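Local coordinates for lipopolysaccharide biosynthesis protein wbpB (Thermus thermophilus, PDB 3O9Z) that is an NAD-dependent dehydrogenase that probably oxidises a nucleotide-linked sugar on the way to 2,3-diacetamido-2,3-dideoxy-D-mannuronic acid, with 2-oxoglutarate bound beside the cofactor, at residues R222-L227 against R307-G312. Residues are numbered along the deposited sequence; the frame is centred on the assembly and turned at random.
Sequences RVRWFL and RHPFLG
F226 enters a cluster of aromatic rings made with H308 and F310. Its CB stands over the centre of the H308 imidazole, 3.3 Å from the ring centroid, a CH-pi contact almost on the ring normal. With CG anti to the backbone N (chi1 -180°), the phenyl ring runs on beyond the imidazole. There its CD2 meets CD2 of F310 at 3.7 Å, and CE2 and CZ pack against the same atom, F310 turning an edge to the face of the F226 ring, a T-shaped pair with the planes at 66°. At the ring's edge, CD1 of F226 touches CD1 of L311, also at 3.7 Å, and CE1 lies beside CB of F310: apolar partners suited to a buried phenyl. Histidine is flat enough to pack yet polar: ND1 of H308 accepts a hydrogen bond from N of F310 at 3.0 Å, steadying the 3-10 turn 309-311, and NE2 is hydrogen-bonded to OG1 of T157. R224, long and partly exposed, bends at chi3, and its NH2 donates to O of R307 at 2.9 Å from above the carbonyl plane. The C-terminal tail thus crosses one face of the mixed sheet in the Gfo/Idh/MocA C-terminal alpha/beta domain, on strands 221-228 and 152-160, while W225 points to the other face, against helix 186-196.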
loop_
_atom_site.group_PDB
_atom_site.type_symbol
_atom_site.label_atom_id
_atom_site.label_comp_id
_atom_site.label_asym_id
_atom_site.label_seq_id
_atom_site.Cartn_x
_atom_site.Cartn_y
_atom_site.Cartn_z
ATOM N N ARG A 222 -43.796 -12.115 -2.563
ATOM C CA ARG A 222 -42.935 -13.193 -3.058
ATOM C C ARG A 222 -42.094 -12.572 -4.157
ATOM O O ARG A 222 -42.618 -11.939 -5.062
ATOM C CB ARG A 222 -43.808 -14.313 -3.665
ATOM C CG ARG A 222 -44.671 -14.987 -2.577
ATOM C CD ARG A 222 -45.757 -15.897 -3.241
ATOM N NE ARG A 222 -46.785 -15.111 -3.930
ATOM C CZ ARG A 222 -47.861 -14.633 -3.308
ATOM N NH1 ARG A 222 -48.746 -13.947 -4.015
ATOM N NH2 ARG A 222 -48.076 -14.854 -2.023
ATOM N N VAL A 223 -40.771 -12.699 -4.088
ATOM C CA VAL A 223 -39.892 -11.944 -4.979
ATOM C C VAL A 223 -38.947 -12.843 -5.725
ATOM O O VAL A 223 -38.232 -13.622 -5.093
ATOM C CB VAL A 223 -39.025 -10.932 -4.171
ATOM C CG1 VAL A 223 -38.230 -9.986 -5.125
ATOM C CG2 VAL A 223 -39.919 -10.114 -3.220
ATOM N N ARG A 224 -38.908 -12.774 -7.051
ATOM C CA ARG A 224 -37.856 -13.460 -7.825
ATOM C C ARG A 224 -36.852 -12.366 -8.144
ATOM O O ARG A 224 -37.251 -11.303 -8.657
ATOM C CB ARG A 224 -38.437 -14.047 -9.107
ATOM C CG ARG A 224 -39.451 -15.156 -8.805
ATOM C CD ARG A 224 -40.036 -15.704 -10.086
ATOM N NE ARG A 224 -41.019 -14.806 -10.670
ATOM C CZ ARG A 224 -41.407 -14.887 -11.940
ATOM N NH1 ARG A 224 -42.347 -14.060 -12.430
ATOM N NH2 ARG A 224 -40.768 -15.730 -12.743
ATOM N N TRP A 225 -35.564 -12.576 -7.851
ATOM C CA TRP A 225 -34.557 -11.529 -8.027
ATOM C C TRP A 225 -33.372 -11.989 -8.853
ATOM O O TRP A 225 -33.016 -13.158 -8.858
ATOM C CB TRP A 225 -34.136 -10.930 -6.676
ATOM C CG TRP A 225 -33.568 -11.930 -5.680
ATOM C CD1 TRP A 225 -34.261 -12.603 -4.687
ATOM C CD2 TRP A 225 -32.216 -12.351 -5.575
ATOM N NE1 TRP A 225 -33.399 -13.407 -3.967
ATOM C CE2 TRP A 225 -32.138 -13.251 -4.487
ATOM C CE3 TRP A 225 -31.036 -11.988 -6.246
ATOM C CZ2 TRP A 225 -30.956 -13.863 -4.081
ATOM C CZ3 TRP A 225 -29.862 -12.613 -5.827
ATOM C CH2 TRP A 225 -29.823 -13.538 -4.772
ATOM N N PHE A 226 -32.770 -11.034 -9.563
ATOM C CA PHE A 226 -31.602 -11.262 -10.380
ATOM C C PHE A 226 -30.710 -10.050 -10.247
ATOM O O PHE A 226 -31.198 -8.919 -10.396
ATOM C CB PHE A 226 -32.030 -11.470 -11.838
ATOM C CG PHE A 226 -30.881 -11.718 -12.773
ATOM C CD1 PHE A 226 -30.544 -13.018 -13.111
ATOM C CD2 PHE A 226 -30.156 -10.652 -13.302
ATOM C CE1 PHE A 226 -29.494 -13.269 -13.975
ATOM C CE2 PHE A 226 -29.086 -10.896 -14.176
ATOM C CZ PHE A 226 -28.733 -12.220 -14.479
ATOM N N LEU A 227 -29.443 -10.317 -9.948
ATOM C CA LEU A 227 -28.422 -9.279 -9.755
ATOM C C LEU A 227 -27.222 -9.587 -10.672
ATOM O O LEU A 227 -26.700 -10.709 -10.640
ATOM C CB LEU A 227 -28.001 -9.362 -8.274
ATOM C CG LEU A 227 -26.725 -8.581 -7.963
ATOM C CD1 LEU A 227 -26.861 -7.077 -8.196
ATOM C CD2 LEU A 227 -26.372 -8.920 -6.490
ATOM N N ARG A 307 -38.450 -19.080 -10.174
ATOM C CA ARG A 307 -37.275 -18.820 -10.981
ATOM C C ARG A 307 -37.336 -17.458 -11.664
ATOM O O ARG A 307 -38.250 -17.217 -12.454
ATOM C CB ARG A 307 -37.161 -19.913 -12.054
ATOM C CG ARG A 307 -35.867 -19.910 -12.860
ATOM C CD ARG A 307 -35.906 -20.873 -14.064
ATOM N NE ARG A 307 -36.418 -22.183 -13.679
ATOM C CZ ARG A 307 -37.357 -22.859 -14.340
ATOM N NH1 ARG A 307 -37.915 -22.356 -15.437
ATOM N NH2 ARG A 307 -37.748 -24.045 -13.893
ATOM N N HIS A 308 -36.356 -16.577 -11.450
ATOM C CA HIS A 308 -36.358 -15.304 -12.170
ATOM C C HIS A 308 -36.348 -15.540 -13.675
ATOM O O HIS A 308 -35.681 -16.458 -14.105
ATOM C CB HIS A 308 -35.159 -14.449 -11.706
ATOM C CG HIS A 308 -35.163 -13.065 -12.279
ATOM N ND1 HIS A 308 -34.802 -12.812 -13.587
ATOM C CD2 HIS A 308 -35.538 -11.871 -11.755
ATOM C CE1 HIS A 308 -34.892 -11.512 -13.822
ATOM N NE2 HIS A 308 -35.335 -10.918 -12.724
ATOM N N PRO A 309 -37.099 -14.743 -14.459
ATOM C CA PRO A 309 -37.146 -14.987 -15.912
ATOM C C PRO A 309 -35.790 -15.079 -16.594
ATOM O O PRO A 309 -35.665 -15.789 -17.610
ATOM C CB PRO A 309 -37.957 -13.803 -16.442
ATOM C CG PRO A 309 -38.833 -13.431 -15.298
ATOM C CD PRO A 309 -38.029 -13.684 -14.030
ATOM N N PHE A 310 -34.793 -14.320 -16.146
ATOM C CA PHE A 310 -33.484 -14.383 -16.798
ATOM C C PHE A 310 -32.841 -15.770 -16.668
ATOM O O PHE A 310 -31.914 -16.107 -17.411
ATOM C CB PHE A 310 -32.562 -13.290 -16.274
ATOM C CG PHE A 310 -32.851 -11.896 -16.798
ATOM C CD1 PHE A 310 -34.056 -11.577 -17.424
ATOM C CD2 PHE A 310 -31.967 -10.855 -16.522
ATOM C CE1 PHE A 310 -34.304 -10.274 -17.842
ATOM C CE2 PHE A 310 -32.212 -9.583 -16.925
ATOM C CZ PHE A 310 -33.358 -9.269 -17.616
ATOM N N LEU A 311 -33.320 -16.589 -15.736
ATOM C CA LEU A 311 -32.788 -17.953 -15.604
ATOM C C LEU A 311 -33.373 -18.967 -16.597
ATOM O O LEU A 311 -33.013 -20.148 -16.594
ATOM C CB LEU A 311 -32.994 -18.442 -14.168
ATOM C CG LEU A 311 -31.867 -18.054 -13.215
ATOM C CD1 LEU A 311 -31.419 -16.638 -13.417
ATOM C CD2 LEU A 311 -32.174 -18.387 -11.755
ATOM N N GLY A 312 -34.311 -18.526 -17.426
ATOM C CA GLY A 312 -34.893 -19.409 -18.436
ATOM C C GLY A 312 -36.224 -19.937 -17.946
ATOM O O GLY A 312 -36.913 -19.273 -17.161
ATOM O OXT GLY A 312 -36.643 -21.032 -18.318
#